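Local atomic coordinates of glycosyl hydrolase, family 38 (Enterococcus faecalis, PDB entry 5KBP), a protein that probably hydrolyses alpha-mannosides and is expected to bind carbohydrate and a metal ion. Residues Gly566-Glu571 / Phe575-Asp580; Arg631-Gln636 / Val754-Asp759. All blocks are in the same frame, centred on the assembly; numbering follows the deposited sequence.

Interaction 1 (Gly566-Glu571 / Phe575-Asp580); sequences GDIGNE and FKPTED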
loop_
_atom_site.group_PDB
_atom_site.type_symbol
_atom_site.label_atom_id
_atom_site.label_comp_id
_atom_site.label_asym_id
_atom_site.label_seq_id
_atom_site.Cartn_x
_atom_site.Cartn_y
_atom_site.Cartn_z
ATOM N N GLY A 566 2.576 7.295 -31.659
ATOM C CA GLY A 566 1.994 8.164 -30.662
ATOM C C GLY A 566 0.656 7.651 -30.168
ATOM O O GLY A 566 -0.006 6.826 -30.799
ATOM N N ASP A 567 0.254 8.151 -29.003
ATOM C CA ASP A 567 -1.039 7.790 -28.428
ATOM C C ASP A 567 -1.549 8.988 -27.644
ATOM O O ASP A 567 -0.981 9.340 -26.605
ATOM C CB ASP A 567 -0.928 6.553 -27.540
ATOM C CG ASP A 567 -2.261 6.143 -26.942
ATOM O OD1 ASP A 567 -3.308 6.609 -27.438
ATOM O OD2 ASP A 567 -2.264 5.342 -25.985
ATOM N N ILE A 568 -2.615 9.611 -28.142
ATOM C CA ILE A 568 -3.206 10.770 -27.486
ATOM C C ILE A 568 -4.594 10.401 -26.981
ATOM O O ILE A 568 -5.509 11.233 -26.969
ATOM C CB ILE A 568 -3.255 11.984 -28.433
ATOM C CG1 ILE A 568 -3.984 11.627 -29.729
ATOM C CG2 ILE A 568 -1.845 12.480 -28.729
ATOM C CD1 ILE A 568 -4.134 12.793 -30.680
ATOM N N GLY A 569 -4.759 9.150 -26.559
ATOM C CA GLY A 569 -6.020 8.703 -26.006
ATOM C C GLY A 569 -6.071 8.818 -24.496
ATOM O O GLY A 569 -5.788 9.880 -23.934
ATOM N N ASN A 570 -6.432 7.726 -23.828
ATOM C CA ASN A 570 -6.524 7.698 -22.374
ATOM C C ASN A 570 -6.253 6.274 -21.901
ATOM O O ASN A 570 -5.851 5.407 -22.682
ATOM C CB ASN A 570 -7.890 8.223 -21.914
ATOM C CG ASN A 570 -9.045 7.576 -22.656
ATOM O OD1 ASN A 570 -9.058 6.365 -22.876
ATOM N ND2 ASN A 570 -10.017 8.386 -23.056
ATOM N N GLU A 571 -6.482 6.030 -20.608
ATOM C CA GLU A 571 -6.272 4.698 -20.055
ATOM C C GLU A 571 -7.250 3.676 -20.617
ATOM O O GLU A 571 -6.996 2.470 -20.513
ATOM C CB GLU A 571 -6.376 4.741 -18.530
ATOM C CG GLU A 571 -5.450 5.762 -17.886
ATOM C CD GLU A 571 -5.426 5.666 -16.373
ATOM O OE1 GLU A 571 -4.336 5.443 -15.806
ATOM O OE2 GLU A 571 -6.499 5.804 -15.751
ATOM N N PHE A 575 -5.424 5.916 -29.353
ATOM C CA PHE A 575 -5.732 6.705 -30.543
ATOM C C PHE A 575 -4.442 7.327 -31.055
ATOM O O PHE A 575 -3.846 8.170 -30.376
ATOM C CB PHE A 575 -6.777 7.776 -30.247
ATOM C CG PHE A 575 -7.184 8.570 -31.459
ATOM C CD1 PHE A 575 -8.099 8.056 -32.365
ATOM C CD2 PHE A 575 -6.649 9.825 -31.697
ATOM C CE1 PHE A 575 -8.473 8.778 -33.482
ATOM C CE2 PHE A 575 -7.019 10.554 -32.813
ATOM C CZ PHE A 575 -7.933 10.030 -33.707
ATOM N N LYS A 576 -4.023 6.918 -32.244
ATOM C CA LYS A 576 -2.817 7.466 -32.852
ATOM C C LYS A 576 -3.102 8.858 -33.405
ATOM O O LYS A 576 -4.143 9.061 -34.043
ATOM C CB LYS A 576 -2.323 6.551 -33.970
ATOM C CG LYS A 576 -1.051 7.018 -34.655
ATOM C CD LYS A 576 -0.736 6.153 -35.866
ATOM C CE LYS A 576 -1.848 6.232 -36.904
ATOM N NZ LYS A 576 -1.549 5.404 -38.106
ATOM N N PRO A 577 -2.228 9.836 -33.167
ATOM C CA PRO A 577 -2.408 11.152 -33.792
ATOM C C PRO A 577 -2.472 11.035 -35.308
ATOM O O PRO A 577 -1.861 10.151 -35.913
ATOM C CB PRO A 577 -1.176 11.943 -33.332
ATOM C CG PRO A 577 -0.227 10.919 -32.771
ATOM C CD PRO A 577 -1.082 9.817 -32.246
ATOM N N THR A 578 -3.232 11.949 -35.917
ATOM C CA THR A 578 -3.651 11.772 -37.304
ATOM C C THR A 578 -2.485 11.839 -38.283
ATOM O O THR A 578 -2.560 11.248 -39.367
ATOM C CB THR A 578 -4.707 12.818 -37.670
ATOM O OG1 THR A 578 -4.143 14.133 -37.567
ATOM C CG2 THR A 578 -5.899 12.713 -36.734
ATOM N N GLU A 579 -1.407 12.542 -37.936
ATOM C CA GLU A 579 -0.261 12.653 -38.827
ATOM C C GLU A 579 0.841 11.650 -38.517
ATOM O O GLU A 579 1.797 11.543 -39.293
ATOM C CB GLU A 579 0.320 14.074 -38.780
ATOM C CG GLU A 579 -0.721 15.177 -38.893
ATOM C CD GLU A 579 -1.626 15.019 -40.100
ATOM O OE1 GLU A 579 -1.130 14.631 -41.177
ATOM O OE2 GLU A 579 -2.841 15.279 -39.968
ATOM N N ASP A 580 0.733 10.916 -37.413
ATOM C CA ASP A 580 1.771 9.968 -37.035
ATOM C C ASP A 580 1.718 8.738 -37.934
ATOM O O ASP A 580 0.663 8.116 -38.096
ATOM C CB ASP A 580 1.608 9.565 -35.571
ATOM C CG ASP A 580 2.671 8.588 -35.112
ATOM O OD1 ASP A 580 3.780 8.596 -35.688
ATOM O OD2 ASP A 580 2.402 7.814 -34.170
#
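Phe575, Ile568 and Gly566 bury most of the surface between Gly566-Glu571 and Phe575-Asp580. The Phe575 ring receives Ile568 at its edge, with Ile568 CG1 lying in the ring plane 3.8 Å from Phe575 CD2. CG1 of Ile568 sits between the backbone N and the carbonyl carbon (chi1 55°), and from there the extended chain carries CD1 on to Pro577, 4.1 Å from Pro577 CB. A beta-branched aliphatic side chain suits this place, because the CG1-CD1 arm is long enough to touch both ring and proline. The backbones of the same two residues are joined: Ile568 N donates to Phe575 O at 2.9 Å, with the donor almost in line with the carbonyl bond. Beginning at Gly566, where strand 555-566 ends, both segments belong to the connection to strand 583-584, which doubles back and then enters a type I beta turn from Pro577 to Asp580. An Asx turn shapes the outgoing side: Asp567 OD1 accepts from Gly569 N, and across the contact from Phe575 N at 2.9 Å, the two donors arriving from opposite faces of the carboxylate plane. The other oxygen, OD2, forms a salt bridge with Arg752, so both oxygens of the carboxylate are held. Gly566 suits its place because the proline ring occupies the side where a side chain would project, Pro577 CG lying 4.1 Å from Gly566 CA. The N-H of Gly566 runs almost straight (169°) to Asp580 OD2 at 2.6 Å, on the syn side but tilted out of the carboxylate plane; Asp580 reaches it with CG trans to its own N (chi1 -179°).

Interaction 2 (Arg631-Gln636 / Val754-Asp759); sequences RERLAQ and VGELGD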
loop_
_atom_site.group_PDB
_atom_site.type_symbol
_atom_site.label_atom_id
_atom_site.label_comp_id
_atom_site.label_asym_id
_atom_site.label_seq_id
_atom_site.Cartn_x
_atom_site.Cartn_y
_atom_site.Cartn_z
ATOM N N ARG A 631 -11.297 11.416 -30.738
ATOM C CA ARG A 631 -11.266 11.349 -32.195
ATOM C C ARG A 631 -11.126 12.721 -32.841
ATOM O O ARG A 631 -10.663 12.807 -33.984
ATOM C CB ARG A 631 -12.521 10.653 -32.723
ATOM C CG ARG A 631 -12.423 9.137 -32.753
ATOM C CD ARG A 631 -13.571 8.528 -33.542
ATOM N NE ARG A 631 -14.845 8.642 -32.839
ATOM C CZ ARG A 631 -16.028 8.386 -33.391
ATOM N NH1 ARG A 631 -16.104 8.009 -34.659
ATOM N NH2 ARG A 631 -17.137 8.513 -32.675
ATOM N N GLU A 632 -11.509 13.791 -32.143
ATOM C CA GLU A 632 -11.420 15.146 -32.669
ATOM C C GLU A 632 -10.146 15.861 -32.231
ATOM O O GLU A 632 -10.062 17.089 -32.343
ATOM C CB GLU A 632 -12.646 15.957 -32.242
ATOM C CG GLU A 632 -13.975 15.338 -32.641
ATOM C CD GLU A 632 -14.242 15.437 -34.130
ATOM O OE1 GLU A 632 -13.841 16.450 -34.741
ATOM O OE2 GLU A 632 -14.852 14.502 -34.690
ATOM N N ARG A 633 -9.154 15.123 -31.740
ATOM C CA ARG A 633 -7.951 15.724 -31.180
ATOM C C ARG A 633 -6.926 15.988 -32.275
ATOM O O ARG A 633 -6.624 15.105 -33.085
ATOM C CB ARG A 633 -7.363 14.830 -30.087
ATOM C CG ARG A 633 -8.210 14.823 -28.826
ATOM C CD ARG A 633 -7.585 14.037 -27.690
ATOM N NE ARG A 633 -8.358 14.207 -26.465
ATOM C CZ ARG A 633 -8.123 13.562 -25.328
ATOM N NH1 ARG A 633 -7.131 12.685 -25.250
ATOM N NH2 ARG A 633 -8.885 13.789 -24.268
ATOM N N LEU A 634 -6.398 17.213 -32.294
ATOM C CA LEU A 634 -5.459 17.656 -33.313
ATOM C C LEU A 634 -4.004 17.527 -32.887
ATOM O O LEU A 634 -3.113 17.809 -33.696
ATOM C CB LEU A 634 -5.743 19.116 -33.688
ATOM C CG LEU A 634 -7.189 19.470 -34.033
ATOM C CD1 LEU A 634 -7.354 20.978 -34.155
ATOM C CD2 LEU A 634 -7.617 18.766 -35.314
ATOM N N ALA A 635 -3.745 17.115 -31.649
ATOM C CA ALA A 635 -2.375 17.033 -31.161
ATOM C C ALA A 635 -1.575 16.016 -31.963
ATOM O O ALA A 635 -2.097 14.982 -32.388
ATOM C CB ALA A 635 -2.363 16.659 -29.679
ATOM N N GLN A 636 -0.300 16.322 -32.174
ATOM C CA GLN A 636 0.626 15.435 -32.856
ATOM C C GLN A 636 1.820 15.156 -31.953
ATOM O O GLN A 636 1.981 15.759 -30.889
ATOM C CB GLN A 636 1.090 16.041 -34.187
ATOM C CG GLN A 636 -0.047 16.457 -35.101
ATOM C CD GLN A 636 -0.949 15.296 -35.479
ATOM O OE1 GLN A 636 -0.497 14.159 -35.602
ATOM N NE2 GLN A 636 -2.232 15.581 -35.666
ATOM N N VAL A 754 -0.160 6.956 -21.466
ATOM C CA VAL A 754 -1.109 8.050 -21.621
ATOM C C VAL A 754 -1.039 8.928 -20.377
ATOM O O VAL A 754 -0.379 8.598 -19.392
ATOM C CB VAL A 754 -2.547 7.550 -21.856
ATOM C CG1 VAL A 754 -2.668 6.934 -23.241
ATOM C CG2 VAL A 754 -2.933 6.543 -20.784
ATOM N N GLY A 755 -1.739 10.059 -20.429
ATOM C CA GLY A 755 -1.641 11.035 -19.359
ATOM C C GLY A 755 -2.926 11.341 -18.615
ATOM O O GLY A 755 -2.908 12.092 -17.635
ATOM N N GLU A 756 -4.048 10.775 -19.058
ATOM C CA GLU A 756 -5.336 11.054 -18.441
ATOM C C GLU A 756 -6.129 9.766 -18.279
ATOM O O GLU A 756 -5.922 8.792 -19.007
ATOM C CB GLU A 756 -6.159 12.056 -19.262
ATOM C CG GLU A 756 -6.524 11.560 -20.651
ATOM C CD GLU A 756 -7.642 12.364 -21.281
ATOM O OE1 GLU A 756 -8.269 13.173 -20.565
ATOM O OE2 GLU A 756 -7.897 12.184 -22.490
ATOM N N LEU A 757 -7.046 9.777 -17.307
ATOM C CA LEU A 757 -7.947 8.645 -17.117
ATOM C C LEU A 757 -8.937 8.542 -18.270
ATOM O O LEU A 757 -9.048 7.493 -18.915
ATOM C CB LEU A 757 -8.677 8.782 -15.777
ATOM C CG LEU A 757 -9.630 7.679 -15.291
ATOM C CD1 LEU A 757 -9.684 7.678 -13.775
ATOM C CD2 LEU A 757 -11.042 7.831 -15.854
ATOM N N GLY A 758 -9.665 9.623 -18.542
ATOM C CA GLY A 758 -10.642 9.648 -19.613
ATOM C C GLY A 758 -12.075 9.581 -19.126
ATOM O O GLY A 758 -12.408 10.128 -18.069
ATOM N N ASP A 759 -12.933 8.924 -19.906
ATOM C CA ASP A 759 -14.324 8.631 -19.543
ATOM C C ASP A 759 -15.077 9.941 -19.339
ATOM O O ASP A 759 -15.079 10.776 -20.260
ATOM C CB ASP A 759 -14.330 7.667 -18.353
ATOM C CG ASP A 759 -15.658 6.954 -18.187
ATOM O OD1 ASP A 759 -15.862 5.913 -18.848
ATOM O OD2 ASP A 759 -16.501 7.430 -17.397
#
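Arg633 and Glu756 meet through their charged ends alone. From CB, which is directed toward Val754-Asp759, the arginine chain runs fully extended through CG and CD to NE, the side chain touching Leu620 and Glu623 of helix 619-625 on its way. NE donates to the carbonyl O of Arg628. Beyond it the guanidinium presents its NH1-NH2 end to a single carboxylate oxygen: Glu756 OE2 is 2.6 Å from Arg633 NH2 and 2.9 Å from Arg633 NH1, and lies in the guanidinium plane. NH2 comes on the syn side of OE2 and NH1 on the anti side, both somewhat out of the carboxylate plane, the two flat groups being turned 31° apart. Glu756 OE1 is thereby set back, 3.8 Å from Arg633 NH2. NH1 also donates to the carbonyl O of Ile568. Arginine suits the position because its planar array of N-H groups can serve a carboxylate and backbone carbonyls together, and in this buried setting the paired charges probably stabilise each other. The salt bridge thus spans two loops, one leading from helix 619-625 to strand 641-653 and the other from strand 745-753 to strand 772-783, with Glu756 also touching Gln624 of that helix.

The centres of interactions 1 and 2 are about 7 Å apart, and Arg633 is the junction between them: its NH1, engaged with Glu756 in interaction 2, lies 2.8 Å from Ile568 O of interaction 1. A second junction lies at Gln636, whose OE1 is 3.0 Å from Glu579 N, probably bonded to it, while its NE2 pairs with Thr578 OG1. Segment 754-759 joins the group as well, through a backbone hydrogen bond between Glu756 and Glu571 and the packing of Val754 against Asp567. Three loops of the C-terminal domain are therefore joined, away from Phe253 and Tyr256, the calcium-binding residues, which carry no calcium in this chain.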